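MbGIPC protein (Monosiga brevicollis, PDB 6X1X) is a GIPC-family protein whose PDZ domain, the part described here, probably binds C-terminal or similar peptide segments of partner proteins in signalling. Local coordinates at residues A[6-11]-A[83-88]; A[33-38]-A[45-50]. One frame throughout, in Å; residues are numbered along the deposited sequence.

How the interactions relate
Interaction 1 pairs the first and last strands of the PDZ domain, and interaction 2 is nested along the chain inside the loop it closes. Their centres lie about 12 Å apart. Asn46 joins them: its ND2 is probably hydrogen-bonded to Thr8 O at 3.0 Å, its OD1 lies 3.8 Å from Val9 CG2, and its backbone O takes a weak bond from Lys7 NZ. Asp51 OD2 bridges them too, in a salt bridge with Lys7 NZ and a hydrogen bond from Ala48 N. In PDZ domains peptides generally add beside the strand equivalent to 20-23, facing the helix equivalent to 66-75; of the two contacts, only interaction 2 includes a strand paired with 20-23.

Interaction 1. Residues A[6-11]-A[83-88]; sequences EKTVKV and TMICVE
Lys7 rises from the sheet face it shares with Val9 and Cys86, and its end leans over to Glu88, the two side chains running roughly perpendicular. Lys7 leaves with CG anti to its carbonyl carbon and bends at chi3 (-67°), which brings NZ to 3.1 Å from Glu88 OE2 in a salt bridge. The ammonium stands above the carboxylate plane, 40° out of it, while Lys7 CE lies 3.5 Å from Glu88 CG. The stronger mate of NZ is Asp51, so the charge is shared between two acids. A methionine in place of Lys7 would probably leave both Glu88 and Asp51 without their positive partner. On this same face Val9 CG2 packs on Cys86 SG at 4.1 Å, and Val9 CB faces Met84 CB. On the opposite face, Ile85 sends two arms apart, CG2 against Glu6 CG (3.4 Å) and CD1 against Thr8 OG1 (3.3 Å). Beneath the side chains, Lys7 with Cys86 and Val9 with Met84 form the hydrogen-bonded antiparallel pairs, Cys86 N to Lys7 O being the straightest bond at 163°. Strand 6-12 is outermost in the four-stranded sheet; strand 81-87 lies between it and strand 52-56, where Met84 touches Ile53 and Ile56 and Val87 touches Ala54.

Interaction 2. Residues A[33-38]-A[45-50]; sequences KKIRED and ANVAVG
Ile35 and Val49 meet beside a classic beta bulge of the PDZ fold, in which Lys33 and Lys34 together stand opposite the single residue Thr21 across the antiparallel pair of strands 20-23 and 31-35. Lys33 has the helix-like backbone angles of the bulge's first position, and the loop that leads toward strand 52-56 lies against this irregular strand end. The contact is small and apolar, close to the protein surface, and its touching runs point 127° apart. Ile35 carries most of the contact. Its CG1 lies anti to the carbonyl carbon (chi1 -61°), and the chain then runs straight on, which carries CD1 onto the Ala48-Val49 peptide group, 3.7 Å from Ala48 C and 3.6 Å from Val49 N. The same methyl also nears Val47 CG1, at 4.2 Å. Farther back along the side chain, Ile35 CG1 rests 4.0 Å from Val49 CG2, where the two side chains lie alongside, pointing in opposite directions. Met41, Ser42 and Leu20 also touch Ile35, so it links the loop to the two-stranded sheet, and Met41 touches Val47 as well. Gly50 continues the association through a backbone hydrogen bond with Ile32; its phi of 100° would press a side chain against the carbonyl oxygen of Val49. Val49 splays its two methyls along the bulged strand: CG2 sits 3.9 Å from Lys34 CA and 3.8 Å from Ile35 N, while CG1 touches the carbonyl oxygen of the bulge's first residue, Lys33 O, at 3.4 Å.

Interaction 1. Residues A[6-11]-A[83-88]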
loop_
_atom_site.group_PDB
_atom_site.type_symbol
_atom_site.label_atom_id
_atom_site.label_comp_id
_atom_site.label_asym_id
_atom_site.label_seq_id
_atom_site.Cartn_x
_atom_site.Cartn_y
_atom_site.Cartn_z
ATOM N N GLU A 6 -7.025 -9.043 -5.240
ATOM C CA GLU A 6 -7.347 -7.780 -4.592
ATOM C C GLU A 6 -7.585 -8.007 -3.102
ATOM O O GLU A 6 -8.235 -8.982 -2.711
ATOM C CB GLU A 6 -8.603 -7.207 -5.247
ATOM C CG GLU A 6 -8.919 -5.785 -4.894
ATOM C CD GLU A 6 -9.948 -5.178 -5.828
ATOM O OE1 GLU A 6 -9.711 -5.179 -7.057
ATOM O OE2 GLU A 6 -10.994 -4.706 -5.334
ATOM N N LYS A 7 -7.053 -7.104 -2.274
ATOM C CA LYS A 7 -7.040 -7.258 -0.824
ATOM C C LYS A 7 -7.402 -5.939 -0.158
ATOM O O LYS A 7 -6.911 -4.881 -0.559
ATOM C CB LYS A 7 -5.642 -7.633 -0.321
ATOM C CG LYS A 7 -5.077 -8.899 -0.916
ATOM C CD LYS A 7 -3.705 -9.190 -0.358
ATOM C CE LYS A 7 -2.674 -8.160 -0.798
ATOM N NZ LYS A 7 -1.328 -8.671 -0.464
ATOM N N THR A 8 -8.222 -6.016 0.888
ATOM C CA THR A 8 -8.584 -4.850 1.685
ATOM C C THR A 8 -7.710 -4.807 2.931
ATOM O O THR A 8 -7.671 -5.769 3.708
ATOM C CB THR A 8 -10.056 -4.896 2.084
ATOM O OG1 THR A 8 -10.866 -4.795 0.910
ATOM C CG2 THR A 8 -10.381 -3.737 3.021
ATOM N N VAL A 9 -7.032 -3.686 3.126
ATOM C CA VAL A 9 -6.134 -3.471 4.249
ATOM C C VAL A 9 -6.755 -2.359 5.088
ATOM O O VAL A 9 -7.048 -1.280 4.564
ATOM C CB VAL A 9 -4.737 -3.077 3.746
ATOM C CG1 VAL A 9 -3.829 -2.765 4.880
ATOM C CG2 VAL A 9 -4.149 -4.197 2.898
ATOM N N LYS A 10 -6.998 -2.621 6.371
ATOM C CA LYS A 10 -7.547 -1.619 7.281
ATOM C C LYS A 10 -6.572 -1.447 8.430
ATOM O O LYS A 10 -6.307 -2.404 9.163
ATOM C CB LYS A 10 -8.925 -2.016 7.808
ATOM C CG LYS A 10 -9.597 -0.910 8.593
ATOM C CD LYS A 10 -11.112 -1.065 8.604
ATOM C CE LYS A 10 -11.623 -1.435 9.984
ATOM N NZ LYS A 10 -13.109 -1.299 10.096
ATOM N N VAL A 11 -6.072 -0.220 8.598
ATOM C CA VAL A 11 -4.850 0.067 9.342
ATOM C C VAL A 11 -5.104 1.272 10.228
ATOM O O VAL A 11 -5.770 2.224 9.815
ATOM C CB VAL A 11 -3.684 0.384 8.375
ATOM C CG1 VAL A 11 -2.431 0.731 9.132
ATOM C CG2 VAL A 11 -3.418 -0.779 7.485
ATOM N N THR A 83 -8.334 2.761 5.057
ATOM C CA THR A 83 -8.439 1.551 4.260
ATOM C C THR A 83 -7.647 1.724 2.971
ATOM O O THR A 83 -7.580 2.816 2.404
ATOM C CB THR A 83 -9.905 1.207 3.970
ATOM O OG1 THR A 83 -10.567 0.891 5.200
ATOM C CG2 THR A 83 -10.020 0.006 3.044
ATOM N N MET A 84 -7.021 0.639 2.527
ATOM C CA MET A 84 -6.214 0.650 1.322
ATOM C C MET A 84 -6.510 -0.642 0.586
ATOM O O MET A 84 -6.520 -1.715 1.198
ATOM C CB MET A 84 -4.734 0.742 1.704
ATOM C CG MET A 84 -3.788 0.927 0.541
ATOM S SD MET A 84 -2.159 1.392 1.149
ATOM C CE MET A 84 -1.742 -0.019 2.175
ATOM N N ILE A 85 -6.807 -0.540 -0.700
ATOM C CA ILE A 85 -7.007 -1.711 -1.539
ATOM C C ILE A 85 -5.693 -1.980 -2.244
ATOM O O ILE A 85 -5.177 -1.117 -2.967
ATOM C CB ILE A 85 -8.141 -1.497 -2.549
ATOM C CG1 ILE A 85 -9.431 -1.106 -1.828
ATOM C CG2 ILE A 85 -8.345 -2.754 -3.372
ATOM C CD1 ILE A 85 -9.939 -2.154 -0.867
ATOM N N CYS A 86 -5.138 -3.162 -2.006
ATOM C CA CYS A 86 -3.886 -3.584 -2.602
ATOM C C CYS A 86 -4.160 -4.736 -3.556
ATOM O O CYS A 86 -5.070 -5.542 -3.337
ATOM C CB CYS A 86 -2.891 -4.015 -1.523
ATOM S SG CYS A 86 -2.369 -2.647 -0.456
ATOM N N VAL A 87 -3.387 -4.795 -4.636
ATOM C CA VAL A 87 -3.531 -5.837 -5.645
ATOM C C VAL A 87 -2.198 -6.550 -5.783
ATOM O O VAL A 87 -1.166 -5.912 -6.016
ATOM C CB VAL A 87 -3.989 -5.266 -6.997
ATOM C CG1 VAL A 87 -4.163 -6.386 -8.004
ATOM C CG2 VAL A 87 -5.286 -4.490 -6.834
ATOM N N GLU A 88 -2.219 -7.854 -5.628
ATOM C CA GLU A 88 -0.996 -8.629 -5.734
ATOM C C GLU A 88 -0.657 -8.862 -7.202
ATOM O O GLU A 88 -1.545 -9.153 -8.008
ATOM C CB GLU A 88 -1.177 -9.984 -5.063
ATOM C CG GLU A 88 -1.589 -9.913 -3.616
ATOM C CD GLU A 88 -1.423 -11.242 -2.908
ATOM O OE1 GLU A 88 -0.766 -12.139 -3.481
ATOM O OE2 GLU A 88 -1.944 -11.387 -1.782
#

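Interaction 2. Residues A[33-38]-A[45-50]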
loop_
_atom_site.group_PDB
_atom_site.type_symbol
_atom_site.label_atom_id
_atom_site.label_comp_id
_atom_site.label_asym_id
_atom_site.label_seq_id
_atom_site.Cartn_x
_atom_site.Cartn_y
_atom_site.Cartn_z
ATOM N N LYS A 33 7.551 -0.905 -2.717
ATOM C CA LYS A 33 8.906 -1.340 -2.997
ATOM C C LYS A 33 9.568 -1.951 -1.774
ATOM O O LYS A 33 10.326 -2.919 -1.899
ATOM C CB LYS A 33 9.714 -0.132 -3.474
ATOM C CG LYS A 33 11.052 -0.456 -4.091
ATOM C CD LYS A 33 11.720 0.822 -4.580
ATOM C CE LYS A 33 13.058 0.532 -5.240
ATOM N NZ LYS A 33 12.890 -0.273 -6.483
ATOM N N LYS A 34 9.307 -1.392 -0.591
ATOM C CA LYS A 34 9.873 -1.900 0.650
ATOM C C LYS A 34 8.862 -1.706 1.763
ATOM O O LYS A 34 8.052 -0.774 1.734
ATOM C CB LYS A 34 11.160 -1.165 1.056
ATOM C CG LYS A 34 12.245 -1.157 -0.016
ATOM C CD LYS A 34 13.506 -0.433 0.428
ATOM C CE LYS A 34 14.585 -0.519 -0.646
ATOM N NZ LYS A 34 15.873 0.089 -0.203
ATOM N N ILE A 35 8.932 -2.590 2.750
ATOM C CA ILE A 35 8.184 -2.460 3.990
ATOM C C ILE A 35 9.189 -2.595 5.118
ATOM O O ILE A 35 9.813 -3.650 5.277
ATOM C CB ILE A 35 7.081 -3.524 4.115
ATOM C CG1 ILE A 35 6.079 -3.372 2.964
ATOM C CG2 ILE A 35 6.382 -3.378 5.463
ATOM C CD1 ILE A 35 5.003 -4.455 2.939
ATOM N N ARG A 36 9.360 -1.531 5.890
ATOM C CA ARG A 36 10.404 -1.500 6.899
ATOM C C ARG A 36 10.096 -2.478 8.026
ATOM O O ARG A 36 8.959 -2.591 8.483
ATOM C CB ARG A 36 10.508 -0.087 7.454
ATOM C CG ARG A 36 11.682 0.128 8.405
ATOM C CD ARG A 36 11.818 1.584 8.831
ATOM N NE ARG A 36 12.037 2.488 7.707
ATOM C CZ ARG A 36 13.230 2.800 7.216
ATOM N NH1 ARG A 36 14.334 2.254 7.719
ATOM N NH2 ARG A 36 13.316 3.649 6.200
ATOM N N GLU A 37 11.126 -3.198 8.459
ATOM C CA GLU A 37 11.003 -4.089 9.605
ATOM C C GLU A 37 10.528 -3.316 10.829
ATOM O O GLU A 37 10.914 -2.163 11.041
ATOM C CB GLU A 37 12.363 -4.730 9.889
ATOM C CG GLU A 37 12.405 -5.654 11.096
ATOM C CD GLU A 37 13.782 -6.254 11.328
ATOM O OE1 GLU A 37 13.919 -7.098 12.239
ATOM O OE2 GLU A 37 14.729 -5.880 10.603
ATOM N N ASP A 38 9.673 -3.957 11.633
ATOM C CA ASP A 38 9.160 -3.368 12.874
ATOM C C ASP A 38 8.450 -2.042 12.606
ATOM O O ASP A 38 8.764 -1.006 13.198
ATOM C CB ASP A 38 10.259 -3.226 13.937
ATOM C CG ASP A 38 9.721 -2.788 15.298
ATOM O OD1 ASP A 38 8.514 -2.965 15.561
ATOM O OD2 ASP A 38 10.515 -2.273 16.114
ATOM N N ALA A 45 -1.093 -8.074 8.267
ATOM C CA ALA A 45 -0.975 -9.476 7.876
ATOM C C ALA A 45 -1.011 -9.674 6.369
ATOM O O ALA A 45 -0.360 -10.590 5.857
ATOM C CB ALA A 45 -2.090 -10.300 8.521
ATOM N N ASN A 46 -1.769 -8.850 5.651
ATOM C CA ASN A 46 -2.102 -9.121 4.256
ATOM C C ASN A 46 -1.577 -8.059 3.287
ATOM O O ASN A 46 -2.212 -7.790 2.264
ATOM C CB ASN A 46 -3.613 -9.308 4.095
ATOM C CG ASN A 46 -4.404 -8.055 4.454
ATOM O OD1 ASN A 46 -3.943 -7.202 5.212
ATOM N ND2 ASN A 46 -5.611 -7.940 3.904
ATOM N N VAL A 47 -0.426 -7.456 3.572
ATOM C CA VAL A 47 0.231 -6.538 2.647
ATOM C C VAL A 47 1.670 -6.994 2.481
ATOM O O VAL A 47 2.307 -7.413 3.452
ATOM C CB VAL A 47 0.158 -5.068 3.122
ATOM C CG1 VAL A 47 1.037 -4.818 4.336
ATOM C CG2 VAL A 47 0.553 -4.133 1.996
ATOM N N ALA A 48 2.181 -6.918 1.256
ATOM C CA ALA A 48 3.516 -7.418 0.974
ATOM C C ALA A 48 4.220 -6.527 -0.035
ATOM O O ALA A 48 3.588 -5.853 -0.853
ATOM C CB ALA A 48 3.477 -8.842 0.410
ATOM N N VAL A 49 5.554 -6.555 0.022
ATOM C CA VAL A 49 6.361 -5.936 -1.020
ATOM C C VAL A 49 5.899 -6.457 -2.368
ATOM O O VAL A 49 5.635 -7.654 -2.536
ATOM C CB VAL A 49 7.851 -6.238 -0.780
ATOM C CG1 VAL A 49 8.680 -5.872 -1.997
ATOM C CG2 VAL A 49 8.352 -5.500 0.452
ATOM N N GLY A 50 5.774 -5.550 -3.329
ATOM C CA GLY A 50 5.313 -5.871 -4.656
ATOM C C GLY A 50 3.856 -5.548 -4.903
ATOM O O GLY A 50 3.453 -5.407 -6.064
#